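Local coordinates for protein monomethylamine methyltransferase MtmB1 (Methanosarcina barkeri, PDB 1NTH) that transfers the methyl group of monomethylamine to the corrinoid cofactor of its partner protein MtmC, a step in methanogenesis from methylamine, at residues Arg116-Lys121 against Val396-Val401; Glu273-Asp278 against Gly316-Thr321; Cys345-Ser350 against Asp445-Lys450. All blocks are in the same frame, centred on the assembly; numbering follows the deposited sequence. Where two conformers were deposited one is given.

Contact 1. Residues Arg116-Lys121 against Val396-Val401; sequences RSVGDK and VEISEV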
loop_
_atom_site.group_PDB
_atom_site.type_symbol
_atom_site.label_atom_id
_atom_site.label_comp_id
_atom_site.label_asym_id
_atom_site.label_seq_id
_atom_site.Cartn_x
_atom_site.Cartn_y
_atom_site.Cartn_z
ATOM N N ARG A 116 30.290 12.621 -3.519
ATOM C CA ARG A 116 30.964 13.633 -4.329
ATOM C C ARG A 116 32.387 13.762 -3.802
ATOM O O ARG A 116 32.627 13.641 -2.602
ATOM C CB ARG A 116 30.283 15.002 -4.211
ATOM C CG ARG A 116 28.942 15.117 -4.914
ATOM C CD ARG A 116 28.415 16.553 -4.885
ATOM N NE ARG A 116 29.212 17.470 -5.707
ATOM C CZ ARG A 116 30.048 18.389 -5.228
ATOM N NH1 ARG A 116 30.212 18.533 -3.917
ATOM N NH2 ARG A 116 30.722 19.171 -6.063
ATOM N N SER A 117 33.332 13.996 -4.701
ATOM C CA SER A 117 34.720 14.158 -4.299
ATOM C C SER A 117 35.034 15.645 -4.299
ATOM O O SER A 117 34.217 16.461 -4.719
ATOM C CB SER A 117 35.642 13.436 -5.282
ATOM O OG SER A 117 35.503 13.964 -6.590
ATOM N N VAL A 118 36.216 15.998 -3.812
ATOM C CA VAL A 118 36.633 17.391 -3.803
ATOM C C VAL A 118 36.685 17.850 -5.262
ATOM O O VAL A 118 37.217 17.141 -6.116
ATOM C CB VAL A 118 38.033 17.536 -3.166
ATOM C CG1 VAL A 118 38.532 18.967 -3.312
ATOM C CG2 VAL A 118 37.974 17.140 -1.698
ATOM N N GLY A 119 36.112 19.020 -5.542
ATOM C CA GLY A 119 36.111 19.559 -6.895
ATOM C C GLY A 119 35.270 18.789 -7.902
ATOM O O GLY A 119 35.404 18.982 -9.111
ATOM N N ASP A 120 34.390 17.925 -7.406
ATOM C CA ASP A 120 33.535 17.106 -8.264
ATOM C C ASP A 120 32.742 17.919 -9.290
ATOM O O ASP A 120 32.237 19.000 -8.986
ATOM C CB ASP A 120 32.573 16.301 -7.387
ATOM C CG ASP A 120 32.088 15.034 -8.057
ATOM O OD1 ASP A 120 32.203 13.961 -7.430
ATOM O OD2 ASP A 120 31.595 15.105 -9.201
ATOM N N LYS A 121 32.635 17.385 -10.505
ATOM C CA LYS A 121 31.887 18.039 -11.580
ATOM C C LYS A 121 30.387 17.962 -11.296
ATOM O O LYS A 121 29.610 18.793 -11.770
ATOM C CB LYS A 121 32.163 17.353 -12.921
ATOM C CG LYS A 121 33.595 17.437 -13.415
ATOM C CD LYS A 121 33.927 18.804 -13.983
ATOM C CE LYS A 121 35.313 18.803 -14.615
ATOM N NZ LYS A 121 35.653 20.116 -15.227
ATOM N N VAL A 396 35.109 23.492 -10.862
ATOM C CA VAL A 396 36.139 24.528 -10.881
ATOM C C VAL A 396 37.388 24.077 -10.124
ATOM O O VAL A 396 37.297 23.422 -9.085
ATOM C CB VAL A 396 35.613 25.847 -10.264
ATOM C CG1 VAL A 396 36.716 26.900 -10.252
ATOM C CG2 VAL A 396 34.421 26.352 -11.065
ATOM N N GLU A 397 38.555 24.421 -10.662
ATOM C CA GLU A 397 39.828 24.070 -10.038
ATOM C C GLU A 397 39.879 24.620 -8.618
ATOM O O GLU A 397 39.521 25.771 -8.378
ATOM C CB GLU A 397 40.988 24.645 -10.856
ATOM C CG GLU A 397 41.231 23.935 -12.181
ATOM C CD GLU A 397 42.284 24.620 -13.027
ATOM O OE1 GLU A 397 43.293 25.093 -12.455
ATOM O OE2 GLU A 397 42.111 24.677 -14.266
ATOM N N ILE A 398 40.335 23.796 -7.682
ATOM C CA ILE A 398 40.410 24.200 -6.284
ATOM C C ILE A 398 41.272 25.440 -6.042
ATOM O O ILE A 398 40.935 26.277 -5.205
ATOM C CB ILE A 398 40.922 23.034 -5.409
ATOM C CG1 ILE A 398 39.941 21.861 -5.498
ATOM C CG2 ILE A 398 41.087 23.488 -3.962
ATOM C CD1 ILE A 398 38.495 22.221 -5.159
ATOM N N SER A 399 42.379 25.563 -6.767
ATOM C CA SER A 399 43.245 26.726 -6.591
ATOM C C SER A 399 42.453 27.995 -6.894
ATOM O O SER A 399 42.578 29.000 -6.195
ATOM C CB SER A 399 44.463 26.637 -7.518
ATOM O OG SER A 399 44.074 26.666 -8.880
ATOM N N GLU A 400 41.630 27.938 -7.936
ATOM C CA GLU A 400 40.811 29.081 -8.324
ATOM C C GLU A 400 39.720 29.356 -7.293
ATOM O O GLU A 400 39.387 30.508 -7.019
ATOM C CB GLU A 400 40.189 28.839 -9.701
ATOM C CG GLU A 400 41.170 29.004 -10.852
ATOM C CD GLU A 400 40.592 28.572 -12.185
ATOM O OE1 GLU A 400 39.446 28.964 -12.495
ATOM O OE2 GLU A 400 41.290 27.848 -12.927
ATOM N N VAL A 401 39.165 28.291 -6.724
ATOM C CA VAL A 401 38.119 28.434 -5.721
ATOM C C VAL A 401 38.657 29.155 -4.486
ATOM O O VAL A 401 38.012 30.065 -3.963
ATOM C CB VAL A 401 37.557 27.056 -5.300
ATOM C CG1 VAL A 401 36.594 27.218 -4.131
ATOM C CG2 VAL A 401 36.847 26.408 -6.483
HETATM O O HOH W 1 37.693 20.673 -9.600
#
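G119 and I398 bring the two backbones closest, with 6.4 Å between their CA atoms, where a type II beta turn from S117 to D120 faces the first turn of helix 398-410. The end of the isoleucine does the touching: I398 CD1 lies 3.7 Å from V118 CG1 and 4.0 Å from G119 CA, so one methyl covers both central residues of the turn. V118 and I398 cross at about a right angle. V118 presents CG1 because that branch is anti to its backbone N (chi1 173°), while I52 touches both V118 and I398. The turn belongs to the loop leading from strand 111-114 into 125-128, one of the parallel strands of the TIM barrel. G119 sits at the third position of the turn with a positive phi of 68°, which favours glycine, and its backbone is hydrogen-bonded to A358 of helix 343-359. Beside the apolar patch, a water gives one proton to G119 O (2.9 Å) and the other to V396 O (2.8 Å), joining the turn to the residues just before the helix. Within the turn, S117 N donates to D120 OD1 at 3.0 Å, nearly straight at 166°; OD1 accepts with its anti lone pair.

Contact 2. Residues Glu273-Asp278 against Gly316-Thr321; sequences ETTIVD and GWACAT
T275 lays its methyl against the neighbouring helix, with CG2 3.9 Å from W317 CB and 3.9 Å from A318 N, so it covers the backbone between these two residues. A chi1 of -52° sets OG1 of T275 beside the backbone N, where it is hydrogen-bonded to I271 O, and leaves CG2 anti to that N, facing the other helix. One turn further on, D278 overlaps A318 in a different way: its carboxylate comes alongside the alanine methyl, OD2 standing 3.3 Å from A318 CB and CG 3.7 Å from it. CG of D278 is anti to its own N (chi1 -162°), which carries the carboxylate toward helix 309-325. At A318, which carries only a methyl, the helices are close: the CA atoms of T275 and A318 are 6.0 Å apart, and the axes of the two short segments approach to 9.1 Å. Their N-to-C directions differ by 38°, as fits two successive outer helices of the TIM barrel, helix 271-288 coming before and helix 309-325 after the parallel strand 293-300. Here both run the same general way, packed side by side, and I314 of the second helix extends the interface by touching T275 and D278. W317 joins the contact through CB; beyond that its indole leads away from T275, stacks with the ring of F47 and gives its NE1 proton to E50 O. Its carbonyl is held twice, by T321 OG1 at 2.7 Å and by T321 N at 3.0 Å, the two donors reaching W317 O from opposite faces of the carbonyl plane.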
loop_
_atom_site.group_PDB
_atom_site.type_symbol
_atom_site.label_atom_id
_atom_site.label_comp_id
_atom_site.label_asym_id
_atom_site.label_seq_id
_atom_site.Cartn_x
_atom_site.Cartn_y
_atom_site.Cartn_z
ATOM N N GLU A 273 41.802 23.178 15.764
ATOM C CA GLU A 273 41.239 22.432 16.884
ATOM C C GLU A 273 39.773 22.080 16.648
ATOM O O GLU A 273 39.346 20.953 16.896
ATOM C CB GLU A 273 41.349 23.235 18.185
ATOM C CG GLU A 273 42.770 23.486 18.676
ATOM C CD GLU A 273 43.405 24.728 18.072
ATOM O OE1 GLU A 273 44.455 25.160 18.594
ATOM O OE2 GLU A 273 42.871 25.276 17.083
ATOM N N THR A 274 39.005 23.055 16.175
ATOM C CA THR A 274 37.587 22.841 15.922
ATOM C C THR A 274 37.388 21.873 14.755
ATOM O O THR A 274 36.408 21.130 14.721
ATOM C CB THR A 274 36.868 24.175 15.624
ATOM O OG1 THR A 274 37.056 25.074 16.727
ATOM C CG2 THR A 274 35.367 23.949 15.442
ATOM N N THR A 275 38.324 21.872 13.810
ATOM C CA THR A 275 38.226 20.978 12.661
ATOM C C THR A 275 38.492 19.538 13.096
ATOM O O THR A 275 37.885 18.599 12.579
ATOM C CB THR A 275 39.210 21.397 11.548
ATOM O OG1 THR A 275 39.024 22.790 11.255
ATOM C CG2 THR A 275 38.952 20.590 10.272
ATOM N N ILE A 276 39.401 19.361 14.052
ATOM C CA ILE A 276 39.696 18.033 14.572
ATOM C C ILE A 276 38.405 17.485 15.184
ATOM O O ILE A 276 38.042 16.329 14.968
ATOM C CB ILE A 276 40.795 18.089 15.663
ATOM C CG1 ILE A 276 42.140 18.425 15.018
ATOM C CG2 ILE A 276 40.872 16.761 16.412
ATOM C CD1 ILE A 276 43.270 18.619 16.023
ATOM N N VAL A 277 37.710 18.329 15.940
ATOM C CA VAL A 277 36.451 17.933 16.562
ATOM C C VAL A 277 35.422 17.618 15.478
ATOM O O VAL A 277 34.679 16.640 15.585
ATOM C CB VAL A 277 35.895 19.060 17.471
ATOM C CG1 VAL A 277 34.440 18.784 17.833
ATOM C CG2 VAL A 277 36.731 19.156 18.734
ATOM N N ASP A 278 35.391 18.447 14.439
ATOM C CA ASP A 278 34.447 18.262 13.338
ATOM C C ASP A 278 34.645 16.895 12.681
ATOM O O ASP A 278 33.676 16.177 12.429
ATOM C CB ASP A 278 34.624 19.373 12.301
ATOM C CG ASP A 278 33.432 19.497 11.372
ATOM O OD1 ASP A 278 32.521 18.645 11.452
ATOM O OD2 ASP A 278 33.410 20.447 10.563
ATOM N N GLY A 316 35.361 23.324 5.034
ATOM C CA GLY A 316 36.089 22.903 3.847
ATOM C C GLY A 316 37.108 21.814 4.120
ATOM O O GLY A 316 37.180 20.826 3.388
ATOM N N TRP A 317 37.900 21.986 5.173
ATOM C CA TRP A 317 38.906 20.991 5.520
ATOM C C TRP A 317 38.283 19.700 6.035
ATOM O O TRP A 317 38.728 18.610 5.680
ATOM C CB TRP A 317 39.883 21.544 6.566
ATOM C CG TRP A 317 40.966 22.390 5.971
ATOM C CD1 TRP A 317 40.861 23.679 5.532
ATOM C CD2 TRP A 317 42.316 21.985 5.711
ATOM N NE1 TRP A 317 42.065 24.103 5.014
ATOM C CE2 TRP A 317 42.974 23.083 5.112
ATOM C CE3 TRP A 317 43.034 20.800 5.928
ATOM C CZ2 TRP A 317 44.321 23.031 4.727
ATOM C CZ3 TRP A 317 44.374 20.747 5.544
ATOM C CH2 TRP A 317 45.001 21.859 4.951
ATOM N N ALA A 318 37.256 19.815 6.868
ATOM C CA ALA A 318 36.610 18.623 7.407
ATOM C C ALA A 318 36.001 17.780 6.285
ATOM O O ALA A 318 36.212 16.567 6.224
ATOM C CB ALA A 318 35.535 19.018 8.416
ATOM N N CYS A 319 35.259 18.423 5.392
ATOM C CA CYS A 319 34.620 17.703 4.296
ATOM C C CYS A 319 35.609 17.146 3.280
ATOM O O CYS A 319 35.467 16.008 2.832
ATOM C CB CYS A 319 33.610 18.598 3.580
ATOM S SG CYS A 319 32.641 17.693 2.339
ATOM N N ALA A 320 36.609 17.939 2.904
ATOM C CA ALA A 320 37.593 17.463 1.938
ATOM C C ALA A 320 38.289 16.231 2.496
ATOM O O ALA A 320 38.545 15.265 1.778
ATOM C CB ALA A 320 38.617 18.553 1.636
ATOM N N THR A 321 38.592 16.271 3.789
ATOM C CA THR A 321 39.268 15.165 4.449
ATOM C C THR A 321 38.355 13.948 4.571
ATOM O O THR A 321 38.771 12.823 4.297
ATOM C CB THR A 321 39.763 15.603 5.836
ATOM O OG1 THR A 321 40.670 16.701 5.672
ATOM C CG2 THR A 321 40.481 14.464 6.542
#

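Contact 3. Residues Cys345-Ser350 against Asp445-Lys450; sequences CLLEAS and DGARKK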
loop_
_atom_site.group_PDB
_atom_site.type_symbol
_atom_site.label_atom_id
_atom_site.label_comp_id
_atom_site.label_asym_id
_atom_site.label_seq_id
_atom_site.Cartn_x
_atom_site.Cartn_y
_atom_site.Cartn_z
ATOM N N CYS A 345 23.255 38.949 2.603
ATOM C CA CYS A 345 22.722 37.613 2.853
ATOM C C CYS A 345 23.057 36.685 1.690
ATOM O O CYS A 345 23.549 35.573 1.887
ATOM C CB CYS A 345 21.205 37.674 3.045
ATOM S SG CYS A 345 20.429 36.056 3.341
ATOM N N LEU A 346 22.796 37.148 0.473
ATOM C CA LEU A 346 23.072 36.349 -0.713
ATOM C C LEU A 346 24.560 36.061 -0.884
ATOM O O LEU A 346 24.939 34.955 -1.265
ATOM C CB LEU A 346 22.526 37.051 -1.961
ATOM C CG LEU A 346 21.009 37.261 -1.978
ATOM C CD1 LEU A 346 20.597 37.927 -3.286
ATOM C CD2 LEU A 346 20.297 35.913 -1.820
ATOM N N LEU A 347 25.406 37.048 -0.602
ATOM C CA LEU A 347 26.844 36.852 -0.735
ATOM C C LEU A 347 27.376 35.904 0.336
ATOM O O LEU A 347 28.288 35.117 0.078
ATOM C CB LEU A 347 27.581 38.197 -0.660
ATOM C CG LEU A 347 27.331 39.154 -1.830
ATOM C CD1 LEU A 347 28.094 40.453 -1.601
ATOM C CD2 LEU A 347 27.769 38.505 -3.134
ATOM N N GLU A 348 26.809 35.982 1.537
ATOM C CA GLU A 348 27.229 35.109 2.629
ATOM C C GLU A 348 26.908 33.661 2.268
ATOM O O GLU A 348 27.757 32.775 2.381
ATOM C CB GLU A 348 26.498 35.475 3.923
ATOM C CG GLU A 348 27.055 36.681 4.667
ATOM C CD GLU A 348 26.295 36.951 5.956
ATOM O OE1 GLU A 348 25.225 37.595 5.901
ATOM O OE2 GLU A 348 26.757 36.498 7.026
ATOM N N ALA A 349 25.676 33.429 1.830
ATOM C CA ALA A 349 25.252 32.086 1.456
ATOM C C ALA A 349 26.063 31.592 0.262
ATOM O O ALA A 349 26.391 30.409 0.174
ATOM C CB ALA A 349 23.765 32.080 1.122
ATOM N N SER A 350 26.386 32.499 -0.655
ATOM C CA SER A 350 27.162 32.135 -1.836
ATOM C C SER A 350 28.553 31.643 -1.451
ATOM O O SER A 350 29.038 30.648 -1.989
ATOM C CB SER A 350 27.282 33.329 -2.788
ATOM O OG SER A 350 26.026 33.662 -3.345
ATOM N N ASP A 445 20.054 40.186 -8.617
ATOM C CA ASP A 445 20.882 40.490 -9.778
ATOM C C ASP A 445 22.181 41.174 -9.375
ATOM O O ASP A 445 23.245 40.865 -9.910
ATOM C CB ASP A 445 20.131 41.389 -10.764
ATOM C CG ASP A 445 18.957 40.691 -11.406
ATOM O OD1 ASP A 445 19.038 39.461 -11.604
ATOM O OD2 ASP A 445 17.961 41.374 -11.726
ATOM N N GLY A 446 22.088 42.106 -8.433
ATOM C CA GLY A 446 23.270 42.814 -7.984
ATOM C C GLY A 446 24.302 41.882 -7.383
ATOM O O GLY A 446 25.496 42.000 -7.661
ATOM N N ALA A 447 23.839 40.951 -6.555
ATOM C CA ALA A 447 24.734 39.997 -5.910
ATOM C C ALA A 447 25.358 39.062 -6.941
ATOM O O ALA A 447 26.553 38.769 -6.888
ATOM C CB ALA A 447 23.966 39.191 -4.865
ATOM N N ARG A 448 24.542 38.600 -7.882
ATOM C CA ARG A 448 25.009 37.695 -8.922
ATOM C C ARG A 448 26.099 38.368 -9.750
ATOM O O ARG A 448 27.100 37.744 -10.103
ATOM C CB ARG A 448 23.842 37.299 -9.827
ATOM C CG ARG A 448 24.052 36.023 -10.622
ATOM C CD ARG A 448 22.862 35.792 -11.542
ATOM N NE ARG A 448 22.725 34.403 -11.976
ATOM C CZ ARG A 448 22.867 33.991 -13.230
ATOM N NH1 ARG A 448 23.157 34.862 -14.188
ATOM N NH2 ARG A 448 22.697 32.711 -13.530
ATOM N N LYS A 449 25.897 39.647 -10.051
ATOM C CA LYS A 449 26.863 40.404 -10.839
ATOM C C LYS A 449 28.218 40.462 -10.142
ATOM O O LYS A 449 29.257 40.310 -10.782
ATOM C CB LYS A 449 26.345 41.823 -11.091
ATOM C CG LYS A 449 27.315 42.714 -11.859
ATOM C CD LYS A 449 27.713 42.093 -13.189
ATOM C CE LYS A 449 28.735 42.954 -13.917
ATOM N NZ LYS A 449 28.197 44.310 -14.217
ATOM N N LYS A 450 28.207 40.678 -8.830
ATOM C CA LYS A 450 29.449 40.743 -8.072
ATOM C C LYS A 450 30.170 39.403 -8.087
ATOM O O LYS A 450 31.398 39.351 -8.132
ATOM C CB LYS A 450 29.177 41.181 -6.632
ATOM C CG LYS A 450 28.774 42.641 -6.520
ATOM C CD LYS A 450 28.749 43.122 -5.080
ATOM C CE LYS A 450 28.431 44.609 -5.021
ATOM N NZ LYS A 450 28.511 45.149 -3.638
#
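Helix 343-359 follows parallel strand 330-333 of the TIM barrel and precedes strand 363-366, and its residues L346 and L347 receive A447 of the late helix 438-454. The alanine methyl fits against L346: A447 CB is 3.9 Å from L346 CB and equally 3.9 Å from L346 CD1, touching the side chain at its root and at one branch. L346 CG is anti to its carbonyl carbon (chi1 -62°), beside the backbone N, and from there the side chain extends, which brings CD1 as well as CB up to the methyl. L347 approaches from the next position along the helix, its CB leaving at an angle but its branches swinging in, so that CD2 sits 4.0 Å from A447 O and 4.2 Å from A447 CB. The other branch, L347 CD1, loosely meets K450 at its CD, 4.4 Å away. Past CD the lysine runs on to E343 at the start of helix 343-359, with which NZ makes a salt bridge. With axes of the two segments 9.6 Å apart and their directions 43° apart, the C-terminal helix lies slantwise over the barrel helix. Also on that barrel helix, S350 OG donates to L346 O at 2.7 Å, tilted 35° out of the carbonyl plane; S350 N reaches the same oxygen from the opposite face. L451, beyond K450, touches both L347 and S350. On the far side of helix 438-454, R448 forms a salt bridge with E388, and D445 accepts a hydrogen bond from the backbone N of T2 of the second subunit.

Following the chain from the N terminus, contact 1 opens first, in the loop before strand 125-128. Contact 2 then opens on helix 271-288 and closes the shortest of the three loops at helix 309-325, nested wholly within the span that contact 1 closes. Contact 3 opens on helix 343-359 before the chain returns at 396-401 to close contact 1, and closes only on helix 438-454, so contacts 1 and 3 cross. Contacts 1 and 2 have centres about 17 Å apart and touch, V118 CG2 packing 3.7 Å from A320 CA. Contact 2 joins neighbouring barrel helices, whereas contacts 1 and 3 bring later helices onto an early loop and a barrel helix.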